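Local coordinates for molybdopterin biosynthesis enzyme, MoaB (Thermus thermophilus, PDB 3MCH), which probably binds molybdopterin and takes part in the biosynthesis of the molybdenum cofactor, at residues Thr80-Arg85 / Leu112-Ala117; Leu63-Thr68 / Leu124-Pro129; Ile6-Asp11 / Leu67-Thr72. All blocks are in the same frame, centred on the assembly; numbering follows the deposited sequence.

Contact 1. Residues Thr80-Arg85 / Leu112-Ala117; sequences TPEATR and LSRGVA
P81 and R114 meet where the start of helix 80-85 settles on the loop leading to strand 117-120. The proline ring rests on a backbone carbonyl, with CB of P81 3.2 Å from O of R114. The arginine then folds back to the helix, and its NH1 donates to OE1 of E82 at 3.0 Å, forming a salt bridge. OE1 lies at the guanidinium edge, in its plane, yet the N-H arrives from above the carboxylate, the two planes standing 69° apart. A turn at chi3 (57°) of R114 makes this possible. Farther along, V116 offers both methyls: CG1 of V116 lies 3.6 Å from CG of R85, the two side chains crossing at about a right angle, and CG2 lies 3.8 Å from CG2 of T84.

In this alpha/beta fold the helix follows strand 65-69, and the contact lies beside the carboxyl end of strand 123-128. There N127 serves both partners, its OD1 accepting from V116 N and its ND2 bonding to T84 OG1. That hydroxyl in turn donates to T80 O at 2.7 Å, and the backbone N of T84 reaches the same oxygen from the opposite face. An ST turn shapes the loop, G115 N donating to S113 OG at 3.3 Å. Farther out, R85 NE pairs with E91, while R114 NE bonds to the backbone O of E91 of the second subunit.

Contact 2. Residues Leu63-Thr68 / Leu124-Pro129; sequences LDLILT and LILNLP
Two first torsions turn the T68 hydroxyl and the N127 amide to each other: OG1 of T68 sits between its backbone N and carbonyl carbon (chi1 70°), while CG of N127 turns anti to its own carbonyl carbon (chi1 -67°). The two residues lie side by side as a bridged pair at the carboxyl ends of neighbouring parallel strands, 65-69 and 123-128, in the middle of the mixed sheet of this alpha/beta fold. N127 ND2 donates to T68 OG1 at 2.9 Å, with the oxygen tilted from the amide plane by 27°. The same OG1 donates to a water 2.7 Å away, which in turn donates a hydrogen bond to L128 O, so the hydroxyl both accepts and gives. A valine in place of T68 would probably leave this water without its donor and the N127 amide with one acceptor fewer.

Backbone bonds join the strands in the alternating parallel pattern: I66 donates from N to L124 O and accepts at O from L126 N; T68 does the same with L126 O and L128 N. Bridged residues point their side chains the same way. On one face, L65, L67, L124 and L126 form a leucine layer under helices 132-142 and 146-154; CD1 of L65 touches both neighbours, 4.0 Å from CD2 of L124 and 4.2 Å from CD1 of L126. On the other face I66 lies alongside I125, CD1 to CG1, and helix 47-60 packs on I66 and T68. At the far end OD2 of the D64 carboxylate meets R3 N and K156, while the backbone O of D64 accepts from L124 N at 2.9 Å.

Contact 3. Residues Ile6-Asp11 / Leu67-Thr72; sequences ILTVSD and LTNGGT
I6 and L67 lie side by side and point the same way, so tightly that CD1 of I6 comes within 3.4 Å of CB of L67. Both belong to neighbouring parallel strands, 2-9 and 65-69, of the mixed sheet of this alpha/beta fold, and helix 21-30 covers this pair. Two residues farther along each strand, on the same face, T8 and N69 are set differently, crossing at a slant. N69 carries CG between its backbone N and carbonyl carbon (chi1 70°), which folds the amide across the strand toward T8. Its ND2 donates to T8 OG1 at 2.9 Å, in the amide plane and nearly straight at 166°. T8 OG1 also bonds to D20 OD2, so the hydroxyl links the asparagine to that carboxylate. The amide oxygen faces the other branch of the threonine, N69 OD1 standing 3.5 Å from T8 CG2.

On the reverse face L7 and T68 cross at a slant, CD2 and CB of L7 both approaching the methyl CG2 of T68, 4.1 Å away, beneath helix 47-60, and V9 packs on I50 of that helix. Between the layers the backbones are tied by L7 N to L67 O, N69 N to L7 O and V9 N to N69 O.

Past N69 the chain leaves the sheet through G70 and G71, both with positive phi. A CB on G70 would run into V9 O and be pressed against the carbonyl of N69, so glycine fits this turn of the chain beside V9. A water lies between the two segments here, 3.0 Å from both V9 O and N69 OD1.

Contacts 2 and 3 are buried and share strand 65-69, which pairs with 123-128 along one edge and 2-9 along the other; both combine parallel backbone bonding with aliphatic layers and one amide-to-hydroxyl bond apiece. Contact 1 is partly buried, lies nearer the surface and reaches the second subunit, and its chemistry shifts to a salt bridge and van der Waals packing of a helix on a loop. The three converge past the carboxyl ends of the strands: L128 O probably accepts from G70 N, T72 O likewise from R114 N, and T80 OG1 bonds to G70 O. Along the chain, contact 1 is nested within the loop that contact 2 closes.

Contact 1. Residues Thr80-Arg85 / Leu112-Ala117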
loop_
_atom_site.group_PDB
_atom_site.type_symbol
_atom_site.label_atom_id
_atom_site.label_comp_id
_atom_site.label_asym_id
_atom_site.label_seq_id
_atom_site.Cartn_x
_atom_site.Cartn_y
_atom_site.Cartn_z
ATOM N N THR B 80 15.000 -0.497 9.319
ATOM C CA THR B 80 15.282 0.530 8.322
ATOM C C THR B 80 14.011 1.255 7.879
ATOM O O THR B 80 14.023 2.469 7.690
ATOM C CB THR B 80 15.988 -0.073 7.089
ATOM O OG1 THR B 80 17.237 -0.646 7.498
ATOM C CG2 THR B 80 16.264 1.006 6.040
ATOM N N PRO B 81 12.896 0.520 7.704
ATOM C CA PRO B 81 11.657 1.187 7.283
ATOM C C PRO B 81 11.158 2.176 8.329
ATOM O O PRO B 81 10.778 3.298 8.001
ATOM C CB PRO B 81 10.685 0.024 7.080
ATOM C CG PRO B 81 11.584 -1.094 6.675
ATOM C CD PRO B 81 12.729 -0.942 7.663
ATOM N N GLU B 82 11.158 1.754 9.591
ATOM C CA GLU B 82 10.709 2.624 10.674
ATOM C C GLU B 82 11.584 3.863 10.778
ATOM O O GLU B 82 11.082 4.975 10.922
ATOM C CB GLU B 82 10.730 1.883 12.017
ATOM C CG GLU B 82 9.674 0.802 12.159
ATOM C CD GLU B 82 10.181 -0.574 11.776
ATOM O OE1 GLU B 82 10.729 -0.727 10.664
ATOM O OE2 GLU B 82 10.028 -1.506 12.594
ATOM N N ALA B 83 12.894 3.670 10.709
ATOM C CA ALA B 83 13.825 4.788 10.805
ATOM C C ALA B 83 13.606 5.771 9.663
ATOM O O ALA B 83 13.656 6.987 9.851
ATOM C CB ALA B 83 15.260 4.279 10.791
ATOM N N THR B 84 13.350 5.234 8.476
ATOM C CA THR B 84 13.132 6.058 7.299
ATOM C C THR B 84 11.816 6.825 7.347
ATOM O O THR B 84 11.790 8.032 7.109
ATOM C CB THR B 84 13.160 5.198 6.015
ATOM O OG1 THR B 84 14.416 4.522 5.923
ATOM C CG2 THR B 84 12.965 6.073 4.782
ATOM N N ARG B 85 10.726 6.125 7.655
ATOM C CA ARG B 85 9.411 6.757 7.712
ATOM C C ARG B 85 9.405 7.994 8.594
ATOM O O ARG B 85 8.778 8.999 8.269
ATOM C CB ARG B 85 8.358 5.781 8.243
ATOM C CG ARG B 85 8.062 4.595 7.352
ATOM C CD ARG B 85 6.766 3.924 7.798
ATOM N NE ARG B 85 5.606 4.760 7.506
ATOM C CZ ARG B 85 4.414 4.623 8.079
ATOM N NH1 ARG B 85 4.217 3.679 8.993
ATOM N NH2 ARG B 85 3.413 5.420 7.728
ATOM N N LEU B 112 7.816 -9.860 1.114
ATOM C CA LEU B 112 8.038 -9.706 2.547
ATOM C C LEU B 112 8.806 -8.454 2.954
ATOM O O LEU B 112 8.951 -8.174 4.143
ATOM C CB LEU B 112 8.745 -10.946 3.103
ATOM C CG LEU B 112 7.962 -12.254 2.963
ATOM C CD1 LEU B 112 8.753 -13.382 3.596
ATOM C CD2 LEU B 112 6.601 -12.122 3.633
ATOM N N SER B 113 9.298 -7.699 1.976
ATOM C CA SER B 113 10.036 -6.480 2.281
ATOM C C SER B 113 9.110 -5.397 2.816
ATOM O O SER B 113 8.067 -5.118 2.231
ATOM C CB SER B 113 10.746 -5.958 1.029
ATOM O OG SER B 113 11.470 -4.784 1.330
ATOM N N ARG B 114 9.508 -4.781 3.925
ATOM C CA ARG B 114 8.728 -3.722 4.540
ATOM C C ARG B 114 9.305 -2.366 4.148
ATOM O O ARG B 114 8.935 -1.339 4.709
ATOM C CB ARG B 114 8.752 -3.871 6.065
ATOM C CG ARG B 114 8.291 -5.235 6.560
ATOM C CD ARG B 114 8.315 -5.302 8.084
ATOM N NE ARG B 114 7.490 -4.253 8.672
ATOM C CZ ARG B 114 7.954 -3.106 9.155
ATOM N NH1 ARG B 114 9.255 -2.845 9.134
ATOM N NH2 ARG B 114 7.111 -2.209 9.648
ATOM N N GLY B 115 10.217 -2.367 3.183
ATOM C CA GLY B 115 10.828 -1.121 2.761
ATOM C C GLY B 115 9.811 -0.091 2.315
ATOM O O GLY B 115 8.815 -0.434 1.672
ATOM N N VAL B 116 10.042 1.167 2.680
ATOM C CA VAL B 116 9.145 2.244 2.280
ATOM C C VAL B 116 9.827 3.113 1.227
ATOM O O VAL B 116 11.002 2.911 0.891
ATOM C CB VAL B 116 8.740 3.146 3.483
ATOM C CG1 VAL B 116 8.052 2.309 4.554
ATOM C CG2 VAL B 116 9.961 3.847 4.061
ATOM N N ALA B 117 9.070 4.062 0.690
ATOM C CA ALA B 117 9.576 5.003 -0.297
ATOM C C ALA B 117 8.923 6.334 0.026
ATOM O O ALA B 117 7.742 6.383 0.373
ATOM C CB ALA B 117 9.197 4.558 -1.708
#

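Contact 2. Residues Leu63-Thr68 / Leu124-Pro129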
loop_
_atom_site.group_PDB
_atom_site.type_symbol
_atom_site.label_atom_id
_atom_site.label_comp_id
_atom_site.label_asym_id
_atom_site.label_seq_id
_atom_site.Cartn_x
_atom_site.Cartn_y
_atom_site.Cartn_z
ATOM N N LEU B 63 21.350 15.388 -1.869
ATOM C CA LEU B 63 21.267 14.325 -2.863
ATOM C C LEU B 63 19.847 14.249 -3.412
ATOM O O LEU B 63 18.883 14.594 -2.730
ATOM C CB LEU B 63 21.673 12.980 -2.257
ATOM C CG LEU B 63 23.115 12.891 -1.743
ATOM C CD1 LEU B 63 23.360 11.498 -1.206
ATOM C CD2 LEU B 63 24.101 13.211 -2.858
ATOM N N ASP B 64 19.728 13.794 -4.652
ATOM C CA ASP B 64 18.435 13.686 -5.314
ATOM C C ASP B 64 17.757 12.364 -4.996
ATOM O O ASP B 64 16.541 12.303 -4.817
ATOM C CB ASP B 64 18.619 13.812 -6.826
ATOM C CG ASP B 64 19.302 15.108 -7.217
ATOM O OD1 ASP B 64 18.891 16.169 -6.694
ATOM O OD2 ASP B 64 20.241 15.070 -8.045
ATOM N N LEU B 65 18.560 11.310 -4.923
ATOM C CA LEU B 65 18.048 9.977 -4.641
ATOM C C LEU B 65 18.886 9.269 -3.597
ATOM O O LEU B 65 20.115 9.296 -3.652
ATOM C CB LEU B 65 18.055 9.128 -5.922
ATOM C CG LEU B 65 17.642 7.661 -5.777
ATOM C CD1 LEU B 65 16.142 7.565 -5.512
ATOM C CD2 LEU B 65 17.999 6.890 -7.047
ATOM N N ILE B 66 18.222 8.646 -2.633
ATOM C CA ILE B 66 18.935 7.872 -1.635
ATOM C C ILE B 66 18.385 6.461 -1.692
ATOM O O ILE B 66 17.189 6.241 -1.501
ATOM C CB ILE B 66 18.748 8.406 -0.204
ATOM C CG1 ILE B 66 19.377 9.791 -0.076
ATOM C CG2 ILE B 66 19.381 7.426 0.796
ATOM C CD1 ILE B 66 18.974 10.568 1.175
ATOM N N LEU B 67 19.264 5.514 -1.997
ATOM C CA LEU B 67 18.895 4.114 -2.055
ATOM C C LEU B 67 19.540 3.407 -0.872
ATOM O O LEU B 67 20.761 3.222 -0.844
ATOM C CB LEU B 67 19.385 3.478 -3.365
ATOM C CG LEU B 67 18.816 4.070 -4.660
ATOM C CD1 LEU B 67 19.503 3.447 -5.875
ATOM C CD2 LEU B 67 17.310 3.820 -4.722
ATOM N N THR B 68 18.733 3.054 0.123
ATOM C CA THR B 68 19.267 2.318 1.261
ATOM C C THR B 68 19.033 0.867 0.870
ATOM O O THR B 68 18.178 0.578 0.030
ATOM C CB THR B 68 18.503 2.595 2.588
ATOM O OG1 THR B 68 17.193 2.006 2.533
ATOM C CG2 THR B 68 18.384 4.089 2.848
ATOM N N LEU B 124 14.399 11.925 -2.888
ATOM C CA LEU B 124 13.572 10.725 -2.938
ATOM C C LEU B 124 14.366 9.625 -2.255
ATOM O O LEU B 124 15.541 9.429 -2.559
ATOM C CB LEU B 124 13.282 10.337 -4.392
ATOM C CG LEU B 124 12.422 9.097 -4.636
ATOM C CD1 LEU B 124 11.020 9.295 -4.065
ATOM C CD2 LEU B 124 12.357 8.839 -6.138
ATOM N N ILE B 125 13.720 8.910 -1.337
ATOM C CA ILE B 125 14.371 7.845 -0.589
ATOM C C ILE B 125 13.628 6.526 -0.753
ATOM O O ILE B 125 12.416 6.455 -0.532
ATOM C CB ILE B 125 14.438 8.194 0.927
ATOM C CG1 ILE B 125 15.083 9.569 1.107
ATOM C CG2 ILE B 125 15.223 7.133 1.685
ATOM C CD1 ILE B 125 14.120 10.719 0.970
ATOM N N LEU B 126 14.361 5.491 -1.163
ATOM C CA LEU B 126 13.785 4.159 -1.333
ATOM C C LEU B 126 14.554 3.146 -0.491
ATOM O O LEU B 126 15.787 3.164 -0.479
ATOM C CB LEU B 126 13.856 3.710 -2.800
ATOM C CG LEU B 126 12.776 4.173 -3.785
ATOM C CD1 LEU B 126 12.766 5.680 -3.907
ATOM C CD2 LEU B 126 13.047 3.523 -5.134
ATOM N N ASN B 127 13.823 2.276 0.206
ATOM C CA ASN B 127 14.416 1.209 1.022
ATOM C C ASN B 127 14.430 -0.078 0.198
ATOM O O ASN B 127 13.386 -0.719 0.042
ATOM C CB ASN B 127 13.570 0.894 2.263
ATOM C CG ASN B 127 13.528 2.019 3.275
ATOM O OD1 ASN B 127 12.587 2.094 4.063
ATOM N ND2 ASN B 127 14.547 2.872 3.287
ATOM N N LEU B 128 15.594 -0.463 -0.316
ATOM C CA LEU B 128 15.728 -1.701 -1.084
ATOM C C LEU B 128 16.100 -2.850 -0.140
ATOM O O LEU B 128 16.655 -2.624 0.937
ATOM C CB LEU B 128 16.847 -1.563 -2.121
ATOM C CG LEU B 128 16.721 -0.528 -3.237
ATOM C CD1 LEU B 128 18.072 -0.355 -3.914
ATOM C CD2 LEU B 128 15.673 -0.990 -4.239
ATOM N N PRO B 129 15.791 -4.097 -0.530
ATOM C CA PRO B 129 16.127 -5.255 0.307
ATOM C C PRO B 129 17.651 -5.339 0.433
ATOM O O PRO B 129 18.372 -4.669 -0.311
ATOM C CB PRO B 129 15.544 -6.426 -0.480
ATOM C CG PRO B 129 14.374 -5.812 -1.165
ATOM C CD PRO B 129 14.937 -4.504 -1.657
HETATM O O HOH W 1 16.840 -0.626 2.913
#

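Contact 3. Residues Ile6-Asp11 / Leu67-Thr72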
loop_
_atom_site.group_PDB
_atom_site.type_symbol
_atom_site.label_atom_id
_atom_site.label_comp_id
_atom_site.label_asym_id
_atom_site.label_seq_id
_atom_site.Cartn_x
_atom_site.Cartn_y
_atom_site.Cartn_z
ATOM N N ILE B 6 24.133 5.727 -1.931
ATOM C CA ILE B 6 23.802 4.336 -1.636
ATOM C C ILE B 6 24.185 4.079 -0.182
ATOM O O ILE B 6 25.346 4.222 0.193
ATOM C CB ILE B 6 24.574 3.363 -2.574
ATOM C CG1 ILE B 6 24.173 3.624 -4.030
ATOM C CG2 ILE B 6 24.268 1.910 -2.202
ATOM C CD1 ILE B 6 22.668 3.502 -4.393
ATOM N N LEU B 7 23.200 3.719 0.635
ATOM C CA LEU B 7 23.437 3.457 2.049
ATOM C C LEU B 7 23.193 1.997 2.397
ATOM O O LEU B 7 22.060 1.525 2.352
ATOM C CB LEU B 7 22.525 4.336 2.907
ATOM C CG LEU B 7 22.679 4.184 4.425
ATOM C CD1 LEU B 7 24.095 4.563 4.833
ATOM C CD2 LEU B 7 21.665 5.067 5.133
ATOM N N THR B 8 24.259 1.283 2.748
ATOM C CA THR B 8 24.141 -0.123 3.108
ATOM C C THR B 8 23.959 -0.253 4.618
ATOM O O THR B 8 24.865 0.043 5.400
ATOM C CB THR B 8 25.377 -0.919 2.648
ATOM O OG1 THR B 8 25.432 -0.908 1.214
ATOM C CG2 THR B 8 25.301 -2.367 3.126
ATOM N N VAL B 9 22.767 -0.691 5.011
ATOM C CA VAL B 9 22.407 -0.853 6.412
ATOM C C VAL B 9 22.557 -2.257 6.987
ATOM O O VAL B 9 21.825 -3.172 6.603
ATOM C CB VAL B 9 20.916 -0.488 6.640
ATOM C CG1 VAL B 9 20.573 -0.580 8.123
ATOM C CG2 VAL B 9 20.632 0.910 6.111
ATOM N N SER B 10 23.510 -2.414 7.905
ATOM C CA SER B 10 23.770 -3.690 8.570
ATOM C C SER B 10 24.858 -3.485 9.617
ATOM O O SER B 10 25.694 -2.594 9.484
ATOM C CB SER B 10 24.089 -4.747 7.514
ATOM O OG SER B 10 24.555 -5.935 8.144
ATOM N N ASP B 11 24.852 -4.322 10.652
ATOM C CA ASP B 11 25.862 -4.235 11.699
ATOM C C ASP B 11 27.010 -5.087 11.159
ATOM O O ASP B 11 28.171 -4.878 11.513
ATOM C CB ASP B 11 25.369 -4.802 13.036
ATOM C CG ASP B 11 24.222 -4.010 13.625
ATOM O OD1 ASP B 11 24.290 -2.763 13.630
ATOM O OD2 ASP B 11 23.254 -4.638 14.100
ATOM N N LEU B 67 19.264 5.514 -1.997
ATOM C CA LEU B 67 18.895 4.114 -2.055
ATOM C C LEU B 67 19.540 3.407 -0.872
ATOM O O LEU B 67 20.761 3.222 -0.844
ATOM C CB LEU B 67 19.385 3.478 -3.365
ATOM C CG LEU B 67 18.816 4.070 -4.660
ATOM C CD1 LEU B 67 19.503 3.447 -5.875
ATOM C CD2 LEU B 67 17.310 3.820 -4.722
ATOM N N THR B 68 18.733 3.054 0.123
ATOM C CA THR B 68 19.267 2.318 1.261
ATOM C C THR B 68 19.033 0.867 0.870
ATOM O O THR B 68 18.178 0.578 0.030
ATOM C CB THR B 68 18.503 2.595 2.588
ATOM O OG1 THR B 68 17.193 2.006 2.533
ATOM C CG2 THR B 68 18.384 4.089 2.848
ATOM N N ASN B 69 19.803 -0.046 1.446
ATOM C CA ASN B 69 19.596 -1.454 1.168
ATOM C C ASN B 69 19.809 -2.211 2.470
ATOM O O ASN B 69 20.738 -1.912 3.223
ATOM C CB ASN B 69 20.538 -1.955 0.059
ATOM C CG ASN B 69 21.992 -2.017 0.493
ATOM O OD1 ASN B 69 22.400 -2.924 1.216
ATOM N ND2 ASN B 69 22.779 -1.043 0.051
ATOM N N GLY B 70 18.914 -3.156 2.746
ATOM C CA GLY B 70 18.995 -3.952 3.964
ATOM C C GLY B 70 18.140 -3.463 5.123
ATOM O O GLY B 70 17.728 -2.301 5.161
ATOM N N GLY B 71 17.881 -4.359 6.077
ATOM C CA GLY B 71 17.096 -4.012 7.251
ATOM C C GLY B 71 15.609 -3.823 7.011
ATOM O O GLY B 71 14.938 -3.139 7.783
ATOM N N THR B 72 15.088 -4.432 5.953
ATOM C CA THR B 72 13.670 -4.306 5.623
ATOM C C THR B 72 12.904 -5.610 5.829
ATOM O O THR B 72 11.718 -5.695 5.496
ATOM C CB THR B 72 13.470 -3.880 4.154
ATOM O OG1 THR B 72 13.919 -4.928 3.285
ATOM C CG2 THR B 72 14.253 -2.608 3.854
HETATM O O HOH W 2 22.509 -4.292 3.928
#